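Local coordinates for periplasmic solute binding protein (PDB 4RY1) that probably binds a sugar in the periplasm and hands it to an ABC-type importer, as other solute-binding proteins of its family do, at residues Y183-I188 against I195-D200; E204-Y209 against K393-F398; G324-A327 against A331-L334. All blocks are in the same frame, centred on the assembly; numbering follows the deposited sequence.

Contact 1. Residues Y183-I188 against I195-D200; sequences YGIDMI and IAYSRD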
loop_
_atom_site.group_PDB
_atom_site.type_symbol
_atom_site.label_atom_id
_atom_site.label_comp_id
_atom_site.label_asym_id
_atom_site.label_seq_id
_atom_site.Cartn_x
_atom_site.Cartn_y
_atom_site.Cartn_z
ATOM N N TYR A 183 17.621 -8.122 -11.762
ATOM C CA TYR A 183 17.925 -9.528 -11.534
ATOM C C TYR A 183 16.768 -10.507 -11.740
ATOM O O TYR A 183 16.999 -11.716 -11.782
ATOM C CB TYR A 183 18.448 -9.713 -10.118
ATOM C CG TYR A 183 19.738 -8.993 -9.830
ATOM C CD1 TYR A 183 20.938 -9.446 -10.379
ATOM C CD2 TYR A 183 19.770 -7.883 -8.995
ATOM C CE1 TYR A 183 22.125 -8.808 -10.110
ATOM C CE2 TYR A 183 20.959 -7.231 -8.727
ATOM C CZ TYR A 183 22.132 -7.706 -9.291
ATOM O OH TYR A 183 23.331 -7.096 -9.055
ATOM N N GLY A 184 15.532 -10.015 -11.816
ATOM C CA GLY A 184 14.378 -10.900 -11.998
ATOM C C GLY A 184 14.094 -11.799 -10.808
ATOM O O GLY A 184 13.493 -12.878 -10.969
ATOM N N ILE A 185 14.516 -11.372 -9.616
ATOM C CA ILE A 185 14.227 -12.098 -8.381
ATOM C C ILE A 185 13.588 -11.154 -7.359
ATOM O O ILE A 185 13.730 -9.926 -7.463
ATOM C CB ILE A 185 15.464 -12.797 -7.767
ATOM C CG1 ILE A 185 16.501 -11.803 -7.241
ATOM C CG2 ILE A 185 16.101 -13.705 -8.808
ATOM C CD1 ILE A 185 17.417 -12.410 -6.194
ATOM N N ASP A 186 12.894 -11.751 -6.388
ATOM C CA ASP A 186 12.278 -11.030 -5.270
ATOM C C ASP A 186 13.254 -10.981 -4.098
ATOM O O ASP A 186 14.257 -11.680 -4.061
ATOM C CB ASP A 186 10.962 -11.700 -4.829
ATOM C CG ASP A 186 10.210 -10.883 -3.768
ATOM O OD1 ASP A 186 10.142 -9.647 -3.922
ATOM O OD2 ASP A 186 9.782 -11.466 -2.747
ATOM N N MET A 187 12.949 -10.091 -3.162
ATOM C CA MET A 187 13.663 -9.930 -1.899
ATOM C C MET A 187 13.526 -11.112 -0.922
ATOM O O MET A 187 14.425 -11.352 -0.120
ATOM C CB MET A 187 13.135 -8.622 -1.256
ATOM C CG MET A 187 13.770 -8.143 0.035
ATOM S SD MET A 187 12.932 -6.632 0.635
ATOM C CE MET A 187 13.512 -5.528 -0.642
ATOM N N ILE A 188 12.395 -11.833 -0.985
ATOM C CA ILE A 188 12.071 -12.901 -0.001
ATOM C C ILE A 188 12.083 -14.284 -0.672
ATOM O O ILE A 188 11.532 -14.450 -1.758
ATOM C CB ILE A 188 10.670 -12.707 0.641
ATOM C CG1 ILE A 188 10.475 -11.272 1.151
ATOM C CG2 ILE A 188 10.400 -13.756 1.721
ATOM C CD1 ILE A 188 11.384 -10.909 2.303
ATOM N N ILE A 195 15.906 -14.044 3.423
ATOM C CA ILE A 195 16.162 -13.070 2.379
ATOM C C ILE A 195 16.736 -13.828 1.158
ATOM O O ILE A 195 17.618 -14.682 1.289
ATOM C CB ILE A 195 17.130 -11.965 2.878
ATOM C CG1 ILE A 195 16.480 -11.093 3.963
ATOM C CG2 ILE A 195 17.629 -11.101 1.726
ATOM C CD1 ILE A 195 15.332 -10.222 3.483
ATOM N N ALA A 196 16.189 -13.537 -0.015
ATOM C CA ALA A 196 16.607 -14.165 -1.276
ATOM C C ALA A 196 17.865 -13.523 -1.882
ATOM O O ALA A 196 18.611 -14.157 -2.643
ATOM C CB ALA A 196 15.477 -14.127 -2.289
ATOM N N TYR A 197 18.067 -12.248 -1.577
ATOM C CA TYR A 197 19.275 -11.536 -2.016
ATOM C C TYR A 197 20.514 -12.151 -1.364
ATOM O O TYR A 197 20.509 -12.508 -0.190
ATOM C CB TYR A 197 19.214 -10.034 -1.680
ATOM C CG TYR A 197 18.100 -9.225 -2.312
ATOM C CD1 TYR A 197 17.393 -9.665 -3.415
ATOM C CD2 TYR A 197 17.772 -7.985 -1.794
ATOM C CE1 TYR A 197 16.368 -8.904 -3.972
ATOM C CE2 TYR A 197 16.757 -7.223 -2.336
ATOM C CZ TYR A 197 16.056 -7.677 -3.423
ATOM O OH TYR A 197 15.050 -6.896 -3.927
ATOM N N SER A 198 21.565 -12.291 -2.158
ATOM C CA SER A 198 22.883 -12.622 -1.627
ATOM C C SER A 198 23.417 -11.496 -0.737
ATOM O O SER A 198 22.894 -10.372 -0.735
ATOM C CB SER A 198 23.864 -12.821 -2.780
ATOM O OG SER A 198 24.066 -11.593 -3.475
ATOM N N ARG A 199 24.483 -11.790 -0.006
ATOM C CA ARG A 199 25.144 -10.767 0.799
ATOM C C ARG A 199 25.465 -9.548 -0.076
ATOM O O ARG A 199 25.242 -8.405 0.321
ATOM C CB ARG A 199 26.426 -11.302 1.424
ATOM C CG ARG A 199 27.265 -10.219 2.096
ATOM C CD ARG A 199 28.733 -10.601 2.136
ATOM N NE ARG A 199 29.392 -10.419 0.844
ATOM C CZ ARG A 199 30.680 -10.674 0.634
ATOM N NH1 ARG A 199 31.212 -10.489 -0.567
ATOM N NH2 ARG A 199 31.440 -11.110 1.632
ATOM N N ASP A 200 26.001 -9.796 -1.267
ATOM C CA ASP A 200 26.325 -8.722 -2.227
ATOM C C ASP A 200 25.116 -7.919 -2.708
ATOM O O ASP A 200 25.172 -6.695 -2.862
ATOM C CB ASP A 200 27.091 -9.288 -3.426
ATOM C CG ASP A 200 28.567 -9.500 -3.126
ATOM O OD1 ASP A 200 28.993 -9.251 -1.970
ATOM O OD2 ASP A 200 29.298 -9.933 -4.043
HETATM O O HOH W 1 13.461 -7.718 -5.856
#

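Contact 2. Residues E204-Y209 against K393-F398; sequences ELFGFY and KVADDF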
loop_
_atom_site.group_PDB
_atom_site.type_symbol
_atom_site.label_atom_id
_atom_site.label_comp_id
_atom_site.label_asym_id
_atom_site.label_seq_id
_atom_site.Cartn_x
_atom_site.Cartn_y
_atom_site.Cartn_z
ATOM N N GLU A 204 24.094 -3.938 -2.354
ATOM C CA GLU A 204 23.646 -3.182 -3.506
ATOM C C GLU A 204 22.346 -2.440 -3.181
ATOM O O GLU A 204 22.158 -1.310 -3.613
ATOM C CB GLU A 204 23.469 -4.117 -4.707
ATOM C CG GLU A 204 23.023 -3.427 -5.986
ATOM C CD GLU A 204 23.056 -4.333 -7.200
ATOM O OE1 GLU A 204 23.234 -5.560 -7.024
ATOM O OE2 GLU A 204 22.835 -3.819 -8.316
ATOM N N LEU A 205 21.479 -3.082 -2.395
ATOM C CA LEU A 205 20.194 -2.493 -1.982
ATOM C C LEU A 205 20.440 -1.277 -1.093
ATOM O O LEU A 205 19.868 -0.198 -1.320
ATOM C CB LEU A 205 19.333 -3.530 -1.248
ATOM C CG LEU A 205 18.035 -3.001 -0.630
ATOM C CD1 LEU A 205 17.032 -2.595 -1.696
ATOM C CD2 LEU A 205 17.474 -4.053 0.312
ATOM N N PHE A 206 21.290 -1.449 -0.085
ATOM C CA PHE A 206 21.696 -0.306 0.752
ATOM C C PHE A 206 22.460 0.750 -0.044
ATOM O O PHE A 206 22.292 1.953 0.179
ATOM C CB PHE A 206 22.443 -0.739 2.005
ATOM C CG PHE A 206 21.541 -1.257 3.078
ATOM C CD1 PHE A 206 20.919 -0.390 3.975
ATOM C CD2 PHE A 206 21.237 -2.607 3.145
ATOM C CE1 PHE A 206 20.061 -0.886 4.953
ATOM C CE2 PHE A 206 20.370 -3.102 4.104
ATOM C CZ PHE A 206 19.789 -2.246 5.019
ATOM N N GLY A 207 23.269 0.311 -1.000
ATOM C CA GLY A 207 23.955 1.263 -1.890
ATOM C C GLY A 207 22.994 2.130 -2.703
ATOM O O GLY A 207 23.251 3.295 -2.960
ATOM N N PHE A 208 21.883 1.529 -3.116
ATOM C CA PHE A 208 20.824 2.209 -3.878
ATOM C C PHE A 208 20.215 3.342 -3.019
ATOM O O PHE A 208 20.049 4.481 -3.489
ATOM C CB PHE A 208 19.794 1.164 -4.294
ATOM C CG PHE A 208 18.559 1.719 -4.967
ATOM C CD1 PHE A 208 18.532 1.951 -6.333
ATOM C CD2 PHE A 208 17.404 1.969 -4.235
ATOM C CE1 PHE A 208 17.394 2.431 -6.953
ATOM C CE2 PHE A 208 16.264 2.445 -4.858
ATOM C CZ PHE A 208 16.250 2.676 -6.211
ATOM N N TYR A 209 19.919 3.029 -1.758
ATOM C CA TYR A 209 19.488 4.051 -0.791
ATOM C C TYR A 209 20.521 5.195 -0.638
ATOM O O TYR A 209 20.198 6.381 -0.731
ATOM C CB TYR A 209 19.176 3.437 0.580
ATOM C CG TYR A 209 18.782 4.522 1.551
ATOM C CD1 TYR A 209 17.498 5.043 1.548
ATOM C CD2 TYR A 209 19.703 5.067 2.434
ATOM C CE1 TYR A 209 17.132 6.057 2.410
ATOM C CE2 TYR A 209 19.352 6.084 3.289
ATOM C CZ TYR A 209 18.058 6.572 3.289
ATOM O OH TYR A 209 17.722 7.601 4.139
ATOM N N LYS A 393 28.775 -3.115 6.613
ATOM C CA LYS A 393 28.469 -3.631 7.906
ATOM C C LYS A 393 26.957 -3.527 8.204
ATOM O O LYS A 393 26.347 -4.472 8.706
ATOM C CB LYS A 393 29.313 -2.913 8.925
ATOM C CG LYS A 393 28.852 -3.152 10.326
ATOM C CD LYS A 393 29.145 -4.570 10.755
ATOM C CE LYS A 393 29.579 -4.539 12.202
ATOM N NZ LYS A 393 28.410 -4.458 13.113
ATOM N N VAL A 394 26.373 -2.377 7.884
ATOM C CA VAL A 394 24.939 -2.130 8.117
ATOM C C VAL A 394 24.108 -3.141 7.314
ATOM O O VAL A 394 23.183 -3.778 7.827
ATOM C CB VAL A 394 24.576 -0.668 7.780
ATOM C CG1 VAL A 394 23.053 -0.441 7.751
ATOM C CG2 VAL A 394 25.222 0.262 8.792
ATOM N N ALA A 395 24.502 -3.314 6.064
ATOM C CA ALA A 395 23.843 -4.266 5.174
ATOM C C ALA A 395 23.952 -5.709 5.655
ATOM O O ALA A 395 22.952 -6.414 5.783
ATOM C CB ALA A 395 24.415 -4.136 3.781
ATOM N N ASP A 396 25.167 -6.153 5.936
ATOM C CA ASP A 396 25.354 -7.514 6.427
ATOM C C ASP A 396 24.559 -7.750 7.733
ATOM O O ASP A 396 24.012 -8.830 7.948
ATOM C CB ASP A 396 26.835 -7.819 6.678
ATOM C CG ASP A 396 27.703 -7.742 5.421
ATOM O OD1 ASP A 396 27.211 -7.566 4.286
ATOM O OD2 ASP A 396 28.939 -7.867 5.584
ATOM N N ASP A 397 24.538 -6.754 8.615
ATOM C CA ASP A 397 23.773 -6.852 9.867
ATOM C C ASP A 397 22.269 -6.882 9.605
ATOM O O ASP A 397 21.523 -7.583 10.291
ATOM C CB ASP A 397 24.093 -5.710 10.829
ATOM C CG ASP A 397 25.501 -5.806 11.412
ATOM O OD1 ASP A 397 26.261 -6.749 11.075
ATOM O OD2 ASP A 397 25.842 -4.927 12.225
ATOM N N PHE A 398 21.835 -6.115 8.611
ATOM C CA PHE A 398 20.431 -6.170 8.204
ATOM C C PHE A 398 20.097 -7.598 7.745
ATOM O O PHE A 398 19.098 -8.173 8.156
ATOM C CB PHE A 398 20.087 -5.149 7.111
ATOM C CG PHE A 398 18.713 -5.348 6.527
ATOM C CD1 PHE A 398 17.583 -4.844 7.176
ATOM C CD2 PHE A 398 18.545 -6.065 5.360
ATOM C CE1 PHE A 398 16.311 -5.055 6.656
ATOM C CE2 PHE A 398 17.283 -6.276 4.838
ATOM C CZ PHE A 398 16.164 -5.763 5.481
#

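Contact 3. Residues G324-A327 against A331-L334; sequences GMPA and AQKL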
loop_
_atom_site.group_PDB
_atom_site.type_symbol
_atom_site.label_atom_id
_atom_site.label_comp_id
_atom_site.label_asym_id
_atom_site.label_seq_id
_atom_site.Cartn_x
_atom_site.Cartn_y
_atom_site.Cartn_z
ATOM N N GLY A 324 -10.268 3.109 -3.057
ATOM C CA GLY A 324 -9.534 2.860 -4.283
ATOM C C GLY A 324 -10.438 2.431 -5.422
ATOM O O GLY A 324 -11.659 2.505 -5.342
ATOM N N MET A 325 -9.816 2.028 -6.517
ATOM C CA MET A 325 -10.568 1.600 -7.698
ATOM C C MET A 325 -11.198 0.220 -7.461
ATOM O O MET A 325 -10.478 -0.740 -7.217
ATOM C CB MET A 325 -9.650 1.558 -8.922
ATOM C CG MET A 325 -9.190 2.936 -9.367
ATOM S SD MET A 325 -10.367 3.980 -10.352
ATOM C CE MET A 325 -9.995 3.291 -12.022
ATOM N N PRO A 326 -12.536 0.106 -7.508
ATOM C CA PRO A 326 -13.176 -1.160 -7.095
ATOM C C PRO A 326 -12.628 -2.386 -7.788
ATOM O O PRO A 326 -12.417 -2.378 -9.009
ATOM C CB PRO A 326 -14.618 -0.947 -7.494
ATOM C CG PRO A 326 -14.815 0.515 -7.286
ATOM C CD PRO A 326 -13.543 1.166 -7.704
ATOM N N ALA A 327 -12.430 -3.438 -7.001
ATOM C CA ALA A 327 -11.968 -4.712 -7.524
ATOM C C ALA A 327 -12.958 -5.324 -8.522
ATOM O O ALA A 327 -12.565 -5.976 -9.487
ATOM C CB ALA A 327 -11.718 -5.680 -6.370
ATOM N N ALA A 331 -18.412 -2.632 -10.831
ATOM C CA ALA A 331 -18.429 -1.479 -9.938
ATOM C C ALA A 331 -17.622 -0.338 -10.540
ATOM O O ALA A 331 -18.090 0.824 -10.539
ATOM C CB ALA A 331 -17.919 -1.853 -8.554
ATOM N N GLN A 332 -16.462 -0.653 -11.118
ATOM C CA GLN A 332 -15.711 0.387 -11.825
ATOM C C GLN A 332 -16.536 0.965 -12.961
ATOM O O GLN A 332 -16.522 2.174 -13.144
ATOM C CB GLN A 332 -14.392 -0.098 -12.416
ATOM C CG GLN A 332 -13.323 -0.292 -11.384
ATOM C CD GLN A 332 -11.973 -0.624 -11.994
ATOM O OE1 GLN A 332 -11.570 -0.078 -13.027
ATOM N NE2 GLN A 332 -11.245 -1.488 -11.324
ATOM N N LYS A 333 -17.212 0.108 -13.731
ATOM C CA LYS A 333 -17.966 0.600 -14.895
ATOM C C LYS A 333 -19.036 1.567 -14.422
ATOM O O LYS A 333 -19.240 2.628 -15.038
ATOM C CB LYS A 333 -18.561 -0.564 -15.700
ATOM C CG LYS A 333 -19.505 -0.152 -16.818
ATOM C CD LYS A 333 -18.916 0.513 -18.045
ATOM C CE LYS A 333 -19.868 0.388 -19.260
ATOM N NZ LYS A 333 -21.329 0.655 -19.041
ATOM N N LEU A 334 -19.732 1.222 -13.336
ATOM C CA LEU A 334 -20.757 2.117 -12.782
ATOM C C LEU A 334 -20.194 3.469 -12.415
ATOM O O LEU A 334 -20.761 4.509 -12.757
ATOM C CB LEU A 334 -21.481 1.482 -11.590
ATOM C CG LEU A 334 -22.524 2.358 -10.920
ATOM C CD1 LEU A 334 -23.635 2.790 -11.858
ATOM C CD2 LEU A 334 -23.129 1.595 -9.750
#

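Contact 1. Residues Y183-I188 against I195-D200
The phenol ring of Tyr197 lies across the backbone at Met187, with the CA of Met187 seated over one of its faces. This is a CH-pi contact, 3.9 Å from Met187 CA to the centroid of the Tyr197 ring and displaced toward the ring's rim. The side chain of Met187 then follows the phenol end of the ring: Met187 CB comes within 3.7 Å of Tyr197 OH, and Met187 CG meets Tyr197 CE2. With CG anti to the backbone N (chi1 -176°) and a bend only at chi3, the chain brings CE back beside the hydroxyl. Ile185 arrives differently, its CD1 in the ring plane at the edge, 3.9 Å from Tyr197 CD1. A water in the same plane accepts from Tyr197 OH and donates to Ile185 O, so the hydroxyl is tied to the other segment's backbone. Next to this cluster the chain forms a small antiparallel hairpin of strands 188-189 and 194-195, in which Ile188 and Ile195 form a non-hydrogen-bonded pair. Ala196 N donates to Met187 O at 2.8 Å, nearly straight at 167°, and the CB of Ala196 rests 3.3 Å from Asp186 O. The side chains of the paired isoleucines diverge, yet Ile188 CD1 and Ile195 CD1 still approach to 4.2 Å. Asp186 turns away to a salt bridge with Arg176 through OD1, while OD2 accepts from Ile188 N in an Asx turn just where the chain enters strand 188-189.

Contact 2. Residues E204-Y209 against K393-F398
Segments 204-209 and 393-398, of helices 199-214 and 391-409, cross with 128° between their N-to-C directions, their axes 9.5 Å apart and Phe206 nearest Ala395. Phe206 carries the contact. Its ring reaches across with CG anti to the carbonyl carbon (chi1 -78°), and the backbone N of Ala395 lies over one face. Along one side of the ring, Phe206 CD2 packs against Ala395 CB at 3.6 Å; Phe206 CE1 meets Val394 CG1 more loosely at 4.1 Å. The far end of the ring rests against the base of Phe398, where Phe206 CZ lies 3.6 Å from Phe398 CB. The two rings form an offset edge-to-face pair, the edge of Phe206 toward the face of Phe398, with centroids 5.4 Å apart and planes at 68°. No hydrogen bond crosses between the segments; the side chains that meet are all apolar. At the periphery Asp396 makes a salt bridge with Arg203, one residue ahead of the segment in helix 199-214. Helix 371-385 joins from another direction: the Trp377 ring also meets that of Phe206, and Ser380 touches both Phe206 and Val394. Leu205 and Glu204 carry helix 199-214 on to helix 169-183.

Contact 3. Residues G324-A327 against A331-L334
Gln332 reaches out from residues 331-334 of helix 329-337 to the loop residues Met325 and Pro326, and its side chain can be followed atom by atom. At CB the chain turns so that CG stands anti to the carbonyl carbon (chi1 -75°). Gln332 CG lies alongside the proline, 4.0 Å from Pro326 CD and only 3.3 Å from Pro326 O. From CG the chain runs extended, chi2 -174°, which carries the amide past the ring toward the loop backbone. At CD it divides. The Gln332 NE2 branch donates to Pro326 O at 2.7 Å, a short and nearly straight bond with an N-H...O angle of 169°. The acceptor lies in the plane of the amide, while the donor is tilted somewhat from the carbonyl plane of Pro326. The Gln332 OE1 branch turns to the methyl of Met325, whose CE is 3.9 Å away; bends at chi2 and chi3 fold that methionine back to meet it, the two side chains crossing at about a right angle. One residue earlier on the helix, Ala331 adds an apolar touch, its CB 3.6 Å from Pro326 CB, so the proline ring is met by both Ala331 and Gln332. Around this pair, Tyr351 of helix 346-356 and Ile341 touch both Met325 and Gln332, while Val316 of helix 313-319 touches Ala331. A glutamine in the first turn of helix 329-337 thus reaches back to a main-chain carbonyl of the loop that leads into the helix.

In the fold
Along the chain, contact 1 comes first, closing a short loop: the chain leaves helix 169-183, turns through the hairpin 188-189/194-195 and enters helix 199-214. That helix also supplies the first half of contact 2, which is completed only near the C terminus by helix 391-409 and so closes a loop of 183 residues. Contact 3 nests inside this long loop, joining the approach to helix 329-337 with the helix itself. Contacts 1 and 2 touch, through Tyr183 OH with Glu204 OE1 among others, and tie helices 169-183, 199-214 and 391-409 to each other and to the hairpin between the first two. Contact 3 lies on the opposite side of the chain's centre, about 35 Å from contact 1, centre to centre.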